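Local coordinates for D-isomer specific 2-hydroxyacid dehydrogenase family protein (Aeromonas salmonicida subsp. salmonicida, PDB 3HG7) that probably acts as an NAD-dependent oxidoreductase of the D-isomer specific 2-hydroxyacid dehydrogenase family, at residues A[235-240]-A[255-260]; A[200-203]-A[207-210]. The protein carries 1 engineered substitution. All coordinates share one frame; numbering follows the deposited sequence.

Contact 1 of 2, residues A[235-240]-A[255-260]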
ATOM      1  N   ILE A 235     -12.073   0.037   6.707  1.00 31.80           N
ATOM      2  CA  ILE A 235     -12.783  -1.019   7.410  1.00 32.12           C
ATOM      3  C   ILE A 235     -12.982  -0.679   8.879  1.00 32.55           C
ATOM      4  O   ILE A 235     -12.031  -0.355   9.581  1.00 32.23           O
ATOM      5  CB  ILE A 235     -12.025  -2.388   7.298  1.00 31.29           C
ATOM      6  CG1 ILE A 235     -11.970  -2.861   5.839  1.00 35.32           C
ATOM      7  CG2 ILE A 235     -12.670  -3.458   8.184  1.00 34.98           C
ATOM      8  CD1 ILE A 235     -10.965  -3.983   5.577  1.00 31.39           C
ATOM      9  N   ASN A 236     -14.228  -0.760   9.337  1.00 33.90           N
ATOM     10  CA  ASN A 236     -14.478  -0.761  10.769  1.00 34.89           C
ATOM     11  C   ASN A 236     -14.178  -2.156  11.263  1.00 34.82           C
ATOM     12  O   ASN A 236     -14.874  -3.117  10.913  1.00 34.55           O
ATOM     13  CB  ASN A 236     -15.912  -0.351  11.121  1.00 35.45           C
ATOM     14  CG  ASN A 236     -16.222  -0.537  12.603  1.00 35.28           C
ATOM     15  OD1 ASN A 236     -16.382  -1.659  13.073  1.00 35.65           O
ATOM     16  ND2 ASN A 236     -16.304   0.564  13.339  1.00 36.05           N
ATOM     17  N   GLU A 237     -13.135  -2.259  12.075  1.00 35.31           N
ATOM     18  CA  GLU A 237     -12.578  -3.555  12.445  1.00 35.48           C
ATOM     19  C   GLU A 237     -13.524  -4.373  13.321  1.00 35.01           C
ATOM     20  O   GLU A 237     -13.639  -5.595  13.146  1.00 34.47           O
ATOM     21  CB  GLU A 237     -11.167  -3.391  13.038  1.00 36.24           C
ATOM     22  CG  GLU A 237     -10.156  -2.962  11.946  1.00 34.02           C
ATOM     23  CD  GLU A 237      -8.748  -2.636  12.440  1.00 37.04           C
ATOM     24  OE1 GLU A 237      -8.482  -2.691  13.667  1.00 34.10           O
ATOM     25  OE2 GLU A 237      -7.899  -2.321  11.570  1.00 33.93           O
ATOM     26  N   GLY A 238     -14.227  -3.687  14.223  1.00 34.72           N
ATOM     27  CA  GLY A 238     -15.189  -4.330  15.135  1.00 34.71           C
ATOM     28  C   GLY A 238     -16.274  -5.063  14.378  1.00 34.34           C
ATOM     29  O   GLY A 238     -16.707  -6.157  14.753  1.00 34.95           O
ATOM     30  N   ASP A 239     -16.684  -4.474  13.268  1.00 33.40           N
ATOM     31  CA  ASP A 239     -17.768  -5.033  12.501  1.00 32.96           C
ATOM     32  C   ASP A 239     -17.322  -6.022  11.399  1.00 31.44           C
ATOM     33  O   ASP A 239     -18.092  -6.895  10.998  1.00 31.49           O
ATOM     34  CB  ASP A 239     -18.613  -3.893  11.992  1.00 34.20           C
ATOM     35  CG  ASP A 239     -19.122  -2.995  13.134  1.00 39.80           C
ATOM     36  OD1 ASP A 239     -18.878  -1.779  13.087  1.00 34.60           O
ATOM     37  OD2 ASP A 239     -19.745  -3.510  14.083  1.00 34.76           O
ATOM     38  N   LEU A 240     -16.076  -5.890  10.941  1.00 29.70           N
ATOM     39  CA  LEU A 240     -15.414  -6.936  10.134  1.00 27.38           C
ATOM     40  C   LEU A 240     -15.342  -8.233  10.922  1.00 26.97           C
ATOM     41  O   LEU A 240     -15.624  -9.301  10.393  1.00 26.20           O
ATOM     42  CB  LEU A 240     -13.995  -6.511   9.734  1.00 25.93           C
ATOM     43  CG  LEU A 240     -13.062  -7.650   9.267  1.00 32.16           C
ATOM     44  CD1 LEU A 240     -13.576  -8.326   8.010  1.00 24.77           C
ATOM     45  CD2 LEU A 240     -11.633  -7.196   9.074  1.00 24.77           C
ATOM     46  N   ASP A 255      -3.545  -6.189   5.146  1.00 15.00           N
ATOM     47  CA  ASP A 255      -2.140  -5.782   5.210  1.00 15.09           C
ATOM     48  C   ASP A 255      -2.014  -4.473   6.021  1.00 16.44           C
ATOM     49  O   ASP A 255      -0.939  -4.118   6.491  1.00 15.26           O
ATOM     50  CB  ASP A 255      -1.567  -5.596   3.799  1.00 15.19           C
ATOM     51  CG  ASP A 255      -0.067  -5.388   3.803  1.00  7.39           C
ATOM     52  OD1 ASP A 255       0.641  -6.167   4.501  1.00 15.38           O
ATOM     53  OD2 ASP A 255       0.393  -4.407   3.160  1.00 15.63           O
ATOM     54  N   VAL A 256      -3.144  -3.801   6.216  1.00 18.93           N
ATOM     55  CA  VAL A 256      -3.163  -2.458   6.842  1.00 20.26           C
ATOM     56  C   VAL A 256      -4.245  -2.367   7.908  1.00 22.07           C
ATOM     57  O   VAL A 256      -5.232  -3.106   7.877  1.00 21.84           O
ATOM     58  CB  VAL A 256      -3.358  -1.355   5.804  1.00 20.23           C
ATOM     59  CG1 VAL A 256      -2.142  -1.273   4.899  1.00 19.40           C
ATOM     60  CG2 VAL A 256      -4.673  -1.570   4.997  1.00 19.25           C
ATOM     61  N   PHE A 257      -4.041  -1.469   8.872  1.00 24.48           N
ATOM     62  CA  PHE A 257      -4.851  -1.489  10.078  1.00 25.42           C
ATOM     63  C   PHE A 257      -5.086  -0.089  10.617  1.00 26.77           C
ATOM     64  O   PHE A 257      -4.300   0.820  10.336  1.00 26.04           O
ATOM     65  CB  PHE A 257      -4.189  -2.384  11.121  1.00 24.40           C
ATOM     66  CG  PHE A 257      -4.010  -3.794  10.642  1.00 21.75           C
ATOM     67  CD1 PHE A 257      -5.067  -4.711  10.737  1.00 24.63           C
ATOM     68  CD2 PHE A 257      -2.817  -4.191  10.033  1.00 24.64           C
ATOM     69  CE1 PHE A 257      -4.922  -6.011  10.266  1.00 22.04           C
ATOM     70  CE2 PHE A 257      -2.671  -5.480   9.545  1.00 20.82           C
ATOM     71  CZ  PHE A 257      -3.724  -6.392   9.674  1.00 25.11           C
ATOM     72  N   GLU A 258      -6.177   0.061  11.370  1.00 28.75           N
ATOM     73  CA  GLU A 258      -6.500   1.321  12.068  1.00 31.37           C
ATOM     74  C   GLU A 258      -5.337   1.766  12.970  1.00 31.99           C
ATOM     75  O   GLU A 258      -5.067   2.965  13.101  1.00 31.61           O
ATOM     76  CB  GLU A 258      -7.794   1.148  12.889  1.00 32.95           C
ATOM     77  CG  GLU A 258      -8.841   2.251  12.701  1.00 56.15           C
ATOM     78  CD  GLU A 258     -10.255   1.693  12.464  1.00 34.97           C
ATOM     79  OE1 GLU A 258     -10.756   0.904  13.300  1.00 56.15           O
ATOM     80  OE2 GLU A 258     -10.862   2.053  11.430  1.00 56.29           O
ATOM     81  N   GLN A 259      -4.660   0.794  13.588  1.00 32.92           N
ATOM     82  CA  GLN A 259      -3.445   1.051  14.376  1.00 34.32           C
ATOM     83  C   GLN A 259      -2.297   0.112  13.945  1.00 34.10           C
ATOM     84  O   GLN A 259      -2.463  -1.109  13.939  1.00 33.71           O
ATOM     85  CB  GLN A 259      -3.739   0.883  15.876  1.00 35.44           C
ATOM     86  CG  GLN A 259      -2.510   0.895  16.805  1.00 52.49           C
ATOM     87  CD  GLN A 259      -2.074   2.296  17.242  1.00 37.09           C
ATOM     88  OE1 GLN A 259      -2.866   3.068  17.792  1.00 52.73           O
ATOM     89  NE2 GLN A 259      -0.798   2.618  17.016  1.00 52.61           N
ATOM     90  N   GLU A 260      -1.149   0.681  13.583  1.00 33.95           N
ATOM     91  CA  GLU A 260       0.063  -0.125  13.318  1.00 33.90           C
ATOM     92  C   GLU A 260       1.343   0.354  14.013  1.00 33.26           C
ATOM     93  O   GLU A 260       1.586   1.562  14.109  1.00 33.39           O
ATOM     94  CB  GLU A 260       0.311  -0.351  11.826  1.00 34.49           C
ATOM     95  CG  GLU A 260      -0.297   0.650  10.902  1.00 32.18           C
ATOM     96  CD  GLU A 260      -0.333   0.147   9.475  1.00 35.18           C
ATOM     97  OE1 GLU A 260      -1.412  -0.281   8.998  1.00 31.48           O
ATOM     98  OE2 GLU A 260       0.730   0.182   8.829  1.00 31.03           O
TER
HETATM   99  O   HOH W   1      -6.084  -1.416  14.114  1.00 31.83           O
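Glu237 OE2 takes a nearly straight hydrogen bond from the backbone Glu258 N (2.9 Å, 175°). The donor meets it from above the carboxylate plane. CG is anti to the carbonyl carbon (chi1 -70°) and the chain is extended beyond it, which carries the carboxylate across to the loop. The same oxygen lies at the edge of the Phe257 ring, 3.8 Å from Phe257 CD1. The other oxygen, Glu237 OE1, accepts a 2.8 Å bond from water 1. This water accepts in turn from Gln259 N, so one carboxylate serves two successive N-H groups of the loop, Glu258 N directly and Gln259 N through the water.

The Glu258 chain runs back past Glu237 in the opposite direction, bent at chi2. Its OE1 is 4.3 Å from Glu237 OE1. A weak hydrogen bond of Glu258 OE2 with His210 may offset the repulsion.

Within the loop, Phe257 N donates to Glu260 OE1, while Glu260 OE2 bonds His279. This pairing is consistent with the active-site Glu-His pair of the family. Asn236 N-caps helix 237-245 through Asp239 N. The contact thus ties the start of that helix to the loop leaving strand 251-254, with Ile235 packed on strands 225-228 and 251-254.

Contact 2 of 2, residues A[200-203]-A[207-210]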
ATOM      1  N   SER A 200      -9.883  -4.000  -1.769  1.00 21.03           N
ATOM      2  CA  SER A 200      -9.913  -2.581  -1.409  1.00 22.34           C
ATOM      3  C   SER A 200      -8.522  -1.924  -1.436  1.00 23.96           C
ATOM      4  O   SER A 200      -7.616  -2.292  -0.682  1.00 24.47           O
ATOM      5  CB  SER A 200     -10.576  -2.403  -0.042  1.00 22.17           C
ATOM      6  OG  SER A 200     -10.825  -1.031   0.222  1.00 37.50           O
ATOM      7  N   VAL A 201      -8.341  -0.976  -2.346  1.00 24.83           N
ATOM      8  CA  VAL A 201      -7.075  -0.279  -2.465  1.00 26.31           C
ATOM      9  C   VAL A 201      -7.380   1.215  -2.487  1.00 28.25           C
ATOM     10  O   VAL A 201      -6.917   1.932  -3.370  1.00 28.94           O
ATOM     11  CB  VAL A 201      -6.314  -0.599  -3.775  1.00 26.27           C
ATOM     12  CG1 VAL A 201      -4.793  -0.541  -3.522  1.00 28.24           C
ATOM     13  CG2 VAL A 201      -6.720  -1.918  -4.382  1.00 29.09           C
ATOM     14  N   LEU A 202      -8.183   1.677  -1.536  1.00 29.56           N
ATOM     15  CA  LEU A 202      -8.715   3.041  -1.622  1.00 30.56           C
ATOM     16  C   LEU A 202      -7.866   4.038  -0.852  1.00 30.95           C
ATOM     17  O   LEU A 202      -7.369   3.711   0.233  1.00 30.70           O
ATOM     18  CB  LEU A 202     -10.135   3.102  -1.079  1.00 31.03           C
ATOM     19  CG  LEU A 202     -11.286   2.567  -1.922  1.00 38.15           C
ATOM     20  CD1 LEU A 202     -12.477   2.461  -1.013  1.00 31.76           C
ATOM     21  CD2 LEU A 202     -11.607   3.438  -3.145  1.00 31.46           C
ATOM     22  N   PRO A 203      -7.722   5.265  -1.399  1.00 32.56           N
ATOM     23  CA  PRO A 203      -7.177   6.363  -0.600  1.00 33.73           C
ATOM     24  C   PRO A 203      -8.145   6.666   0.549  1.00 35.64           C
ATOM     25  O   PRO A 203      -9.362   6.460   0.405  1.00 35.92           O
ATOM     26  CB  PRO A 203      -7.127   7.527  -1.591  1.00 33.39           C
ATOM     27  CG  PRO A 203      -8.158   7.229  -2.602  1.00 31.42           C
ATOM     28  CD  PRO A 203      -8.197   5.726  -2.721  1.00 32.94           C
ATOM     29  N   GLU A 207     -15.214   9.986   2.480  1.00 42.42           N
ATOM     30  CA  GLU A 207     -16.217   9.146   1.818  1.00 42.08           C
ATOM     31  C   GLU A 207     -15.858   7.656   1.850  1.00 41.67           C
ATOM     32  O   GLU A 207     -16.739   6.796   1.748  1.00 41.43           O
ATOM     33  CB  GLU A 207     -16.444   9.607   0.373  1.00 42.40           C
ATOM     34  CG  GLU A 207     -16.581  11.137   0.181  1.00 51.20           C
ATOM     35  CD  GLU A 207     -17.574  11.808   1.137  1.00 42.96           C
ATOM     36  OE1 GLU A 207     -18.704  11.292   1.306  1.00 51.15           O
ATOM     37  OE2 GLU A 207     -17.220  12.863   1.711  1.00 51.12           O
ATOM     38  N   THR A 208     -14.567   7.359   1.980  1.00 41.39           N
ATOM     39  CA  THR A 208     -14.090   5.974   2.096  1.00 40.94           C
ATOM     40  C   THR A 208     -13.899   5.562   3.555  1.00 40.85           C
ATOM     41  O   THR A 208     -13.506   4.426   3.836  1.00 40.97           O
ATOM     42  CB  THR A 208     -12.738   5.769   1.401  1.00 40.55           C
ATOM     43  OG1 THR A 208     -11.728   6.434   2.163  1.00 32.63           O
ATOM     44  CG2 THR A 208     -12.746   6.305  -0.015  1.00 32.55           C
ATOM     45  N   HIS A 209     -14.156   6.481   4.482  1.00 40.82           N
ATOM     46  CA  HIS A 209     -14.030   6.168   5.898  1.00 41.08           C
ATOM     47  C   HIS A 209     -15.095   5.158   6.297  1.00 40.80           C
ATOM     48  O   HIS A 209     -16.306   5.433   6.214  1.00 40.85           O
ATOM     49  CB  HIS A 209     -14.114   7.423   6.770  1.00 41.81           C
ATOM     50  CG  HIS A 209     -13.476   7.257   8.116  1.00 42.50           C
ATOM     51  ND1 HIS A 209     -14.092   6.592   9.156  1.00 42.39           N
ATOM     52  CD2 HIS A 209     -12.270   7.654   8.586  1.00 42.16           C
ATOM     53  CE1 HIS A 209     -13.296   6.594  10.211  1.00 42.24           C
ATOM     54  NE2 HIS A 209     -12.184   7.232   9.891  1.00 42.68           N
ATOM     55  N   HIS A 210     -14.630   3.971   6.683  1.00 39.88           N
ATOM     56  CA  HIS A 210     -15.502   2.862   7.072  1.00 39.28           C
ATOM     57  C   HIS A 210     -16.491   2.458   5.975  1.00 38.07           C
ATOM     58  O   HIS A 210     -17.672   2.220   6.251  1.00 37.77           O
ATOM     59  CB  HIS A 210     -16.249   3.189   8.370  1.00 40.23           C
ATOM     60  CG  HIS A 210     -15.383   3.207   9.590  1.00 41.12           C
ATOM     61  ND1 HIS A 210     -15.878   2.951  10.851  1.00 40.79           N
ATOM     62  CD2 HIS A 210     -14.058   3.432   9.747  1.00 40.92           C
ATOM     63  CE1 HIS A 210     -14.899   3.034  11.734  1.00 41.14           C
ATOM     64  NE2 HIS A 210     -13.782   3.319  11.090  1.00 41.17           N
TER
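The flat carbonyl group of Pro203 meets Thr208 at its oxygen end, and the threonine does not lie over its face. Thr208 CG2 stands almost straight beyond the oxygen, 3.4 Å from Pro203 O. The hydroxyl comes in more obliquely, with Thr208 OG1 2.9 Å from Pro203 O and a C=O...OG1 angle of about 136°.

The setting is the Rossmann-type NAD-binding domain. Both segments belong to the connection that leaves the C-terminal end of strand 197-200 and leads to strand 225-228. In such folds the loops at this end of the parallel sheet border the dinucleotide site. The Leu202 side chain lies near the glycines of a GxGxxG pattern, Gly147, Gly149 and Gly152, without touching them. A place beside the cofactor pocket is therefore likely, though not established here.

Only Leu202, Pro203 and Thr208 touch across this surface contact. The Leu202 side chain comes at a slant to Thr208, its CD1 branch nearest the methyl. It also packs on Leu146 of strand 142-146 and on Leu211, so it links the bend to the neighbouring strand. The backbone of Val201 is hydrogen-bonded to Leu146.

Thr208 has a clear polar partner inside the bend: its OG1 is hydrogen-bonded to Thr205 N. A chi1 of 71° sets OG1 between the backbone N and the carbonyl carbon, and leaves the methyl to face the leucine. There Thr208 CG2 rests 4.0 Å from Leu202 CD1.

How the contacts relate
The two contacts come in series along the chain, contact 2 closing before contact 1 opens, and their centres are 12 Å apart. His210, the last residue of segment 207-210, reaches contact 1. Its NE2 makes a weak hydrogen bond of 3.2 Å to Glu258 OE2. The adjacent ring atom His210 CE1 packs against Asn236 ND2 at 3.3 Å. Contact 2 lies wholly in the connection after strand 197-200; in contact 1 the loop after strand 251-254 meets the start of helix 237-245. That loop carries Glu260, with His279 the likely catalytic pair of the family. The Leu202 side chain of contact 2 lies near the presumed GxGxxG glycines, probably close to the cofactor region.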